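Local coordinates for ethanolamine utilization protein EutJ (Carboxydothermus hydrogenoformans Z-2901, PDB 3H1Q), which belongs to the actin-like ATPase superfamily, binds ATP and probably serves ethanolamine utilization, at residues 38-43 with 75-80; 51-56 with 82-87. All coordinates share one frame; numbering follows the deposited sequence.

Interaction 1 of 2, residues 38-43 with 75-80; sequences ADIVLV and QIVREL. With ATP (adenosine-5'-triphosphate), chain C.
Ile-40 and Leu-42 of strand 39-45 meet Ile-76, Val-77 and Leu-80 of helix 70-87, a helix-on-sheet layer of the actin-like ATPase fold. The axes of the two short segments pass 8.9 Å apart at closest, 35° from parallel. All contact between them is apolar. Ile-40 fits its place because both branches are used: CD1 lies 3.5 Å from Ile-76 CG2, while a chi1 of -68° sets CG1 beside the backbone N and swings CG2 to the far side from it, within 3.6 Å of Leu-80 CD1 and bordering Val-77 CG2. Leu-42 continues the row, with CD2 lying 4.0 Å from Leu-80 CB. Branched side chains thus fill the layer without polar atoms to satisfy.

The polar contacts lie at the start of the strand, in the ATP pocket. Ala-38 N donates a hydrogen bond to ATP O1B. Asp-39 turns OD1 to ATP O2B and OD2 to ATP O1A, at modelled separations too short to trust. With an alanine in its place, a gap would probably open beside these phosphate oxygens. A residue as small as Ala-38 is consistent with ATP lying so near the backbone: its CB is 3.6 Å from ATP C5'.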
ATOM      1  N   ALA A  38       8.875  -0.206  -0.081  1.00 37.23           N
ATOM      2  CA  ALA A  38       9.316  -0.397  -1.437  1.00 35.55           C
ATOM      3  C   ALA A  38       9.014   0.806  -2.245  1.00 34.76           C
ATOM      4  O   ALA A  38       9.610   0.971  -3.309  1.00 35.40           O
ATOM      5  CB  ALA A  38       8.714  -1.608  -2.033  1.00 35.71           C
ATOM      6  N   ASP A  39       8.122   1.661  -1.730  1.00 33.21           N
ATOM      7  CA  ASP A  39       7.698   2.875  -2.457  1.00 31.82           C
ATOM      8  C   ASP A  39       7.137   4.003  -1.581  1.00 31.18           C
ATOM      9  O   ASP A  39       6.657   3.776  -0.460  1.00 31.19           O
ATOM     10  CB  ASP A  39       6.654   2.516  -3.526  1.00 31.53           C
ATOM     11  CG  ASP A  39       5.509   1.678  -2.967  1.00 32.09           C
ATOM     12  OD1 ASP A  39       4.638   2.190  -2.175  1.00 28.68           O
ATOM     13  OD2 ASP A  39       5.512   0.466  -3.316  1.00 33.76           O
ATOM     14  N   ILE A  40       7.186   5.221  -2.113  1.00 30.39           N
ATOM     15  CA  ILE A  40       6.549   6.356  -1.493  1.00 30.24           C
ATOM     16  C   ILE A  40       5.514   6.839  -2.490  1.00 30.51           C
ATOM     17  O   ILE A  40       5.767   6.900  -3.718  1.00 30.16           O
ATOM     18  CB  ILE A  40       7.569   7.471  -1.187  1.00 30.64           C
ATOM     19  CG1 ILE A  40       8.534   7.013  -0.101  1.00 31.03           C
ATOM     20  CG2 ILE A  40       6.869   8.792  -0.760  1.00 31.06           C
ATOM     21  CD1 ILE A  40       9.658   7.988   0.173  1.00 34.30           C
ATOM     22  N   VAL A  41       4.337   7.148  -1.963  1.00 30.52           N
ATOM     23  CA  VAL A  41       3.226   7.534  -2.780  1.00 31.33           C
ATOM     24  C   VAL A  41       2.655   8.801  -2.170  1.00 33.01           C
ATOM     25  O   VAL A  41       2.495   8.909  -0.932  1.00 34.02           O
ATOM     26  CB  VAL A  41       2.120   6.423  -2.854  1.00 31.08           C
ATOM     27  CG1 VAL A  41       0.872   6.913  -3.664  1.00 30.04           C
ATOM     28  CG2 VAL A  41       2.691   5.135  -3.448  1.00 28.96           C
ATOM     29  N   LEU A  42       2.340   9.755  -3.045  1.00 33.36           N
ATOM     30  CA  LEU A  42       1.648  10.949  -2.650  1.00 33.46           C
ATOM     31  C   LEU A  42       0.370  10.951  -3.462  1.00 33.50           C
ATOM     32  O   LEU A  42       0.420  10.705  -4.672  1.00 33.82           O
ATOM     33  CB  LEU A  42       2.494  12.166  -3.005  1.00 33.95           C
ATOM     34  CG  LEU A  42       1.732  13.481  -3.119  1.00 35.00           C
ATOM     35  CD1 LEU A  42       1.680  14.141  -1.764  1.00 35.62           C
ATOM     36  CD2 LEU A  42       2.428  14.355  -4.097  1.00 38.00           C
ATOM     37  N   VAL A  43      -0.747  11.267  -2.800  1.00 33.03           N
ATOM     38  CA  VAL A  43      -2.079  11.186  -3.367  1.00 32.93           C
ATOM     39  C   VAL A  43      -2.927  12.424  -2.999  1.00 33.67           C
ATOM     40  O   VAL A  43      -2.922  12.863  -1.844  1.00 34.12           O
ATOM     41  CB  VAL A  43      -2.760   9.876  -2.889  1.00 33.08           C
ATOM     42  CG1 VAL A  43      -4.252   9.819  -3.217  1.00 31.92           C
ATOM     43  CG2 VAL A  43      -2.042   8.643  -3.487  1.00 33.28           C
ATOM     44  N   GLN A  75      13.720  14.294   0.350  1.00 38.03           N
ATOM     45  CA  GLN A  75      13.988  14.439  -1.078  1.00 39.80           C
ATOM     46  C   GLN A  75      12.864  13.878  -1.959  1.00 40.11           C
ATOM     47  O   GLN A  75      12.388  14.587  -2.872  1.00 40.49           O
ATOM     48  CB  GLN A  75      15.287  13.753  -1.458  1.00 40.18           C
ATOM     49  CG  GLN A  75      16.468  14.674  -1.638  1.00 43.09           C
ATOM     50  CD  GLN A  75      17.690  14.158  -0.879  1.00 47.36           C
ATOM     51  OE1 GLN A  75      17.634  13.968   0.341  1.00 49.10           O
ATOM     52  NE2 GLN A  75      18.791  13.911  -1.597  1.00 47.56           N
ATOM     53  N   ILE A  76      12.464  12.615  -1.696  1.00 40.05           N
ATOM     54  CA  ILE A  76      11.392  11.927  -2.453  1.00 39.46           C
ATOM     55  C   ILE A  76      10.060  12.655  -2.265  1.00 38.87           C
ATOM     56  O   ILE A  76       9.464  13.116  -3.246  1.00 38.94           O
ATOM     57  CB  ILE A  76      11.237  10.397  -2.106  1.00 39.88           C
ATOM     58  CG1 ILE A  76      12.532   9.597  -2.364  1.00 39.70           C
ATOM     59  CG2 ILE A  76      10.044   9.774  -2.864  1.00 39.69           C
ATOM     60  CD1 ILE A  76      13.027   9.633  -3.805  1.00 40.04           C
ATOM     61  N   VAL A  77       9.593  12.795  -1.031  1.00 37.73           N
ATOM     62  CA  VAL A  77       8.356  13.546  -0.852  1.00 37.43           C
ATOM     63  C   VAL A  77       8.443  14.907  -1.539  1.00 38.83           C
ATOM     64  O   VAL A  77       7.539  15.304  -2.274  1.00 38.87           O
ATOM     65  CB  VAL A  77       8.023  13.751   0.589  1.00 36.84           C
ATOM     66  CG1 VAL A  77       6.782  14.625   0.728  1.00 33.30           C
ATOM     67  CG2 VAL A  77       7.846  12.403   1.236  1.00 36.20           C
ATOM     68  N   ARG A  78       9.549  15.620  -1.327  1.00 40.01           N
ATOM     69  CA  ARG A  78       9.709  16.895  -2.004  1.00 40.06           C
ATOM     70  C   ARG A  78       9.553  16.753  -3.504  1.00 40.42           C
ATOM     71  O   ARG A  78       8.790  17.504  -4.101  1.00 40.57           O
ATOM     72  CB  ARG A  78      10.995  17.589  -1.602  1.00 39.55           C
ATOM     73  CG  ARG A  78      10.772  18.324  -0.320  1.00 40.28           C
ATOM     74  CD  ARG A  78      12.003  19.010   0.194  1.00 41.96           C
ATOM     75  NE  ARG A  78      12.566  19.947  -0.774  1.00 42.91           N
ATOM     76  CZ  ARG A  78      12.348  21.255  -0.776  1.00 44.07           C
ATOM     77  NH1 ARG A  78      11.554  21.807   0.143  1.00 44.27           N
ATOM     78  NH2 ARG A  78      12.918  22.006  -1.715  1.00 45.91           N
ATOM     79  N   GLU A  79      10.219  15.778  -4.116  1.00 40.94           N
ATOM     80  CA  GLU A  79      10.181  15.702  -5.582  1.00 42.21           C
ATOM     81  C   GLU A  79       8.772  15.332  -6.111  1.00 41.41           C
ATOM     82  O   GLU A  79       8.342  15.813  -7.176  1.00 40.94           O
ATOM     83  CB  GLU A  79      11.320  14.831  -6.157  1.00 42.81           C
ATOM     84  CG  GLU A  79      11.109  13.317  -6.178  1.00 48.98           C
ATOM     85  CD  GLU A  79      12.457  12.514  -6.165  1.00 58.68           C
ATOM     86  OE1 GLU A  79      13.260  12.632  -5.175  1.00 60.44           O
ATOM     87  OE2 GLU A  79      12.705  11.750  -7.149  1.00 61.21           O
ATOM     88  N   LEU A  80       8.057  14.525  -5.317  1.00 40.32           N
ATOM     89  CA  LEU A  80       6.686  14.150  -5.609  1.00 38.92           C
ATOM     90  C   LEU A  80       5.782  15.369  -5.520  1.00 38.45           C
ATOM     91  O   LEU A  80       5.105  15.700  -6.506  1.00 38.95           O
ATOM     92  CB  LEU A  80       6.199  13.042  -4.673  1.00 38.77           C
ATOM     93  CG  LEU A  80       6.975  11.726  -4.680  1.00 38.35           C
ATOM     94  CD1 LEU A  80       6.333  10.789  -3.729  1.00 37.77           C
ATOM     95  CD2 LEU A  80       7.078  11.087  -6.065  1.00 37.37           C
TER
HETATM   96  PG  ATP C 301       3.028  -0.307   2.149  1.00 69.41           P
HETATM   97  O1G ATP C 301       2.670   0.490   0.903  1.00 69.91           O
HETATM   98  O2G ATP C 301       2.392  -1.669   2.203  1.00 71.40           O
HETATM   99  O3G ATP C 301       2.754   0.440   3.449  1.00 69.72           O
HETATM  100  PB  ATP C 301       5.343  -0.645   0.619  1.00 64.16           P
HETATM  101  O1B ATP C 301       6.760  -1.101   0.686  1.00 64.68           O
HETATM  102  O2B ATP C 301       5.105   0.662  -0.088  1.00 66.77           O
HETATM  103  O3B ATP C 301       4.602  -0.658   2.043  1.00 64.61           O
HETATM  104  PA  ATP C 301       3.490  -1.856  -1.344  1.00 57.17           P
HETATM  105  O1A ATP C 301       3.539  -0.567  -2.112  1.00 56.29           O
HETATM  106  O2A ATP C 301       2.180  -2.274  -0.727  1.00 55.29           O
HETATM  107  O3A ATP C 301       4.541  -1.848  -0.109  1.00 63.50           O
HETATM  108  O5' ATP C 301       4.127  -3.032  -2.229  1.00 56.68           O
HETATM  109  C5' ATP C 301       5.441  -3.040  -2.759  1.00 58.21           C
HETATM  110  C4' ATP C 301       5.603  -4.445  -3.299  1.00 62.29           C
HETATM  111  O4' ATP C 301       4.588  -4.690  -4.278  1.00 65.86           O
HETATM  112  C3' ATP C 301       6.923  -4.617  -4.013  1.00 65.06           C
HETATM  113  O3' ATP C 301       7.561  -5.835  -3.617  1.00 68.18           O
HETATM  114  C2' ATP C 301       6.563  -4.773  -5.466  1.00 66.13           C
HETATM  115  O2' ATP C 301       7.452  -5.663  -6.130  1.00 63.00           O
HETATM  116  C1' ATP C 301       5.139  -5.302  -5.441  1.00 69.17           C
HETATM  117  N9  ATP C 301       4.586  -4.996  -6.804  1.00 75.57           N
HETATM  118  C8  ATP C 301       4.369  -3.788  -7.371  1.00 76.49           C
HETATM  119  N7  ATP C 301       3.943  -3.903  -8.660  1.00 77.74           N
HETATM  120  C5  ATP C 301       3.891  -5.212  -8.960  1.00 79.11           C
HETATM  121  C6  ATP C 301       3.519  -6.047 -10.136  1.00 79.60           C
HETATM  122  N6  ATP C 301       3.096  -5.495 -11.296  1.00 79.02           N
HETATM  123  N1  ATP C 301       3.608  -7.397 -10.014  1.00 80.16           N
HETATM  124  C2  ATP C 301       4.017  -8.004  -8.886  1.00 79.77           C
HETATM  125  N3  ATP C 301       4.358  -7.313  -7.777  1.00 80.58           N
HETATM  126  C4  ATP C 301       4.323  -5.935  -7.743  1.00 79.28           C

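Interaction 2 of 2, residues 51-56 with 82-87; sequences PVAGAL and AKVERL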
ATOM      1  N   PRO A  51      -9.989  10.782  -6.533  1.00 36.15           N
ATOM      2  CA  PRO A  51      -8.619  11.067  -6.935  1.00 35.36           C
ATOM      3  C   PRO A  51      -8.500  12.245  -7.873  1.00 34.78           C
ATOM      4  O   PRO A  51      -9.233  12.339  -8.837  1.00 34.37           O
ATOM      5  CB  PRO A  51      -8.187   9.788  -7.650  1.00 35.39           C
ATOM      6  CG  PRO A  51      -8.983   8.747  -7.024  1.00 35.90           C
ATOM      7  CD  PRO A  51     -10.311   9.363  -6.724  1.00 35.74           C
ATOM      8  N   VAL A  52      -7.573  13.143  -7.535  1.00 35.24           N
ATOM      9  CA  VAL A  52      -7.248  14.364  -8.291  1.00 34.66           C
ATOM     10  C   VAL A  52      -5.830  14.282  -8.885  1.00 34.62           C
ATOM     11  O   VAL A  52      -5.606  14.713 -10.014  1.00 35.04           O
ATOM     12  CB  VAL A  52      -7.353  15.593  -7.402  1.00 34.12           C
ATOM     13  CG1 VAL A  52      -6.767  16.779  -8.093  1.00 33.82           C
ATOM     14  CG2 VAL A  52      -8.789  15.850  -7.074  1.00 33.78           C
ATOM     15  N   ALA A  53      -4.893  13.696  -8.138  1.00 34.15           N
ATOM     16  CA  ALA A  53      -3.490  13.614  -8.553  1.00 33.52           C
ATOM     17  C   ALA A  53      -2.737  12.585  -7.748  1.00 32.94           C
ATOM     18  O   ALA A  53      -3.146  12.264  -6.625  1.00 32.79           O
ATOM     19  CB  ALA A  53      -2.813  14.981  -8.362  1.00 33.51           C
ATOM     20  N   GLY A  54      -1.617  12.110  -8.295  1.00 32.04           N
ATOM     21  CA  GLY A  54      -0.724  11.251  -7.540  1.00 31.33           C
ATOM     22  C   GLY A  54       0.618  10.978  -8.176  1.00 31.49           C
ATOM     23  O   GLY A  54       0.769  11.044  -9.391  1.00 30.86           O
ATOM     24  N   ALA A  55       1.609  10.657  -7.343  1.00 31.64           N
ATOM     25  CA  ALA A  55       2.936  10.288  -7.828  1.00 31.61           C
ATOM     26  C   ALA A  55       3.487   9.202  -6.942  1.00 32.02           C
ATOM     27  O   ALA A  55       3.040   9.050  -5.782  1.00 32.13           O
ATOM     28  CB  ALA A  55       3.863  11.489  -7.818  1.00 31.32           C
ATOM     29  N   LEU A  56       4.460   8.466  -7.477  1.00 32.10           N
ATOM     30  CA  LEU A  56       5.066   7.353  -6.769  1.00 33.09           C
ATOM     31  C   LEU A  56       6.568   7.217  -7.050  1.00 34.80           C
ATOM     32  O   LEU A  56       7.000   7.185  -8.214  1.00 34.94           O
ATOM     33  CB  LEU A  56       4.355   6.055  -7.170  1.00 32.69           C
ATOM     34  CG  LEU A  56       4.866   4.717  -6.634  1.00 30.39           C
ATOM     35  CD1 LEU A  56       3.738   3.778  -6.758  1.00 30.46           C
ATOM     36  CD2 LEU A  56       6.036   4.181  -7.412  1.00 26.55           C
ATOM     37  N   ALA A  82       6.380  18.297  -5.883  1.00 35.46           N
ATOM     38  CA  ALA A  82       6.622  19.235  -6.953  1.00 35.33           C
ATOM     39  C   ALA A  82       6.071  18.719  -8.248  1.00 35.47           C
ATOM     40  O   ALA A  82       5.587  19.489  -9.054  1.00 35.56           O
ATOM     41  CB  ALA A  82       8.075  19.519  -7.086  1.00 35.13           C
ATOM     42  N   LYS A  83       6.152  17.414  -8.466  1.00 36.27           N
ATOM     43  CA  LYS A  83       5.674  16.870  -9.729  1.00 37.09           C
ATOM     44  C   LYS A  83       4.195  17.126  -9.806  1.00 37.13           C
ATOM     45  O   LYS A  83       3.690  17.652 -10.802  1.00 37.16           O
ATOM     46  CB  LYS A  83       5.923  15.368  -9.851  1.00 37.36           C
ATOM     47  CG  LYS A  83       5.340  14.808 -11.156  1.00 39.24           C
ATOM     48  CD  LYS A  83       6.080  13.612 -11.746  1.00 41.71           C
ATOM     49  CE  LYS A  83       6.089  12.451 -10.793  1.00 44.85           C
ATOM     50  NZ  LYS A  83       6.794  11.271 -11.382  1.00 49.88           N
ATOM     51  N   VAL A  84       3.518  16.747  -8.727  1.00 36.86           N
ATOM     52  CA  VAL A  84       2.081  16.841  -8.651  1.00 36.39           C
ATOM     53  C   VAL A  84       1.720  18.306  -8.766  1.00 36.90           C
ATOM     54  O   VAL A  84       0.795  18.668  -9.504  1.00 37.57           O
ATOM     55  CB  VAL A  84       1.554  16.193  -7.360  1.00 36.10           C
ATOM     56  CG1 VAL A  84       0.181  16.731  -6.986  1.00 35.12           C
ATOM     57  CG2 VAL A  84       1.524  14.686  -7.533  1.00 34.40           C
ATOM     58  N   GLU A  85       2.483  19.159  -8.091  1.00 36.59           N
ATOM     59  CA  GLU A  85       2.227  20.582  -8.196  1.00 36.31           C
ATOM     60  C   GLU A  85       2.375  21.173  -9.596  1.00 36.06           C
ATOM     61  O   GLU A  85       1.598  22.015  -9.956  1.00 35.74           O
ATOM     62  CB  GLU A  85       3.018  21.357  -7.167  1.00 36.18           C
ATOM     63  CG  GLU A  85       2.366  21.291  -5.814  1.00 37.82           C
ATOM     64  CD  GLU A  85       3.232  21.853  -4.705  1.00 40.12           C
ATOM     65  OE1 GLU A  85       4.368  22.300  -4.975  1.00 38.92           O
ATOM     66  OE2 GLU A  85       2.769  21.842  -3.548  1.00 42.16           O
ATOM     67  N   ARG A  86       3.334  20.732 -10.402  1.00 36.48           N
ATOM     68  CA  ARG A  86       3.406  21.273 -11.752  1.00 37.79           C
ATOM     69  C   ARG A  86       2.194  20.799 -12.592  1.00 38.26           C
ATOM     70  O   ARG A  86       1.684  21.518 -13.454  1.00 37.70           O
ATOM     71  CB  ARG A  86       4.774  21.019 -12.444  1.00 37.63           C
ATOM     72  CG  ARG A  86       5.077  19.593 -12.939  1.00 42.04           C
ATOM     73  CD  ARG A  86       6.442  19.484 -13.700  1.00 47.96           C
ATOM     74  NE  ARG A  86       7.148  18.163 -13.620  1.00 53.47           N
ATOM     75  CZ  ARG A  86       8.090  17.805 -12.712  1.00 53.81           C
ATOM     76  NH1 ARG A  86       8.449  18.648 -11.744  1.00 53.78           N
ATOM     77  NH2 ARG A  86       8.678  16.593 -12.755  1.00 51.78           N
ATOM     78  N   LEU A  87       1.718  19.601 -12.272  1.00 39.38           N
ATOM     79  CA  LEU A  87       0.815  18.843 -13.105  1.00 39.57           C
ATOM     80  C   LEU A  87      -0.548  19.332 -12.759  1.00 41.05           C
ATOM     81  O   LEU A  87      -1.388  19.525 -13.641  1.00 41.82           O
ATOM     82  CB  LEU A  87       0.929  17.377 -12.736  1.00 38.85           C
ATOM     83  CG  LEU A  87       1.348  16.414 -13.836  1.00 37.29           C
ATOM     84  CD1 LEU A  87       2.468  16.972 -14.668  1.00 33.44           C
ATOM     85  CD2 LEU A  87       1.705  15.065 -13.208  1.00 34.05           C
TER
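Val-84 lies over strand 51-58 with its two methyl branches spread along it, so that each reaches a different alanine. CG1 points to Ala-53, whose CB lies 3.7 Å away, while CG2 reaches in the other direction, 4.0 Å from Ala-55 CB. The torsion explains the fork: with CG1 anti to the backbone N (chi1 158°), CG2 is left beside that N, and the pair opens across Gly-54. The carbonyl carbon of Gly-54 sits 3.9 Å from Val-84 CG2, and the CA of Gly-54 is the strand CA nearest to that of Val-84.

The two alanines match this close approach. Ala-53 and Ala-55 both turn their CB toward the helix, and a methyl is as much as the layer needs where the short axes pass 8.0 Å apart; Gly-54, between them, presents its backbone to Val-84 CG2. A beta-branched valine on the helix then supplies the bulk that the strand lacks.

Lys-83 approaches differently, touching Ala-55 with a single methylene. The chain bends at chi2 and chi3, which carries CE to 3.8 Å from Ala-55 CB, while the charged NZ continues past the alanine to a salt bridge with Glu-20. Lysine suits this margin: one methylene packs on the alanine, and the ammonium finds an acid beyond it.

At the start of the strand segment, Val-52 and Ala-53 both face Val-44 in a classic beta bulge. Segment 82-87 runs at 146° to segment 51-56, roughly antiparallel, and its helix packs over an outermost strand of the mixed five-stranded sheet, the helix-on-sheet arrangement of an actin-like ATPase domain.

Overall arrangement
Both interactions are buried and pack one helix, 70-87, on two neighbouring antiparallel strands of one sheet, so they form a continuous layer with centres about 10 Å apart. They join directly: Leu-42 CD2 packs 3.6 Å from Val-84 CG2, and Leu-80 CD2 reaches Ala-55 CB. Interaction 1 lies nearer the centre of the chain, on an inner strand, and relies on large branched side chains; its strand also begins in the ATP pocket, which adds polar contacts. Interaction 2, on an outermost strand and away from the nucleotide, with the Ala-55 side chain about 13 Å from ATP, sets alanine methyls and a glycine backbone against one valine, with a lysine at its partly exposed margin.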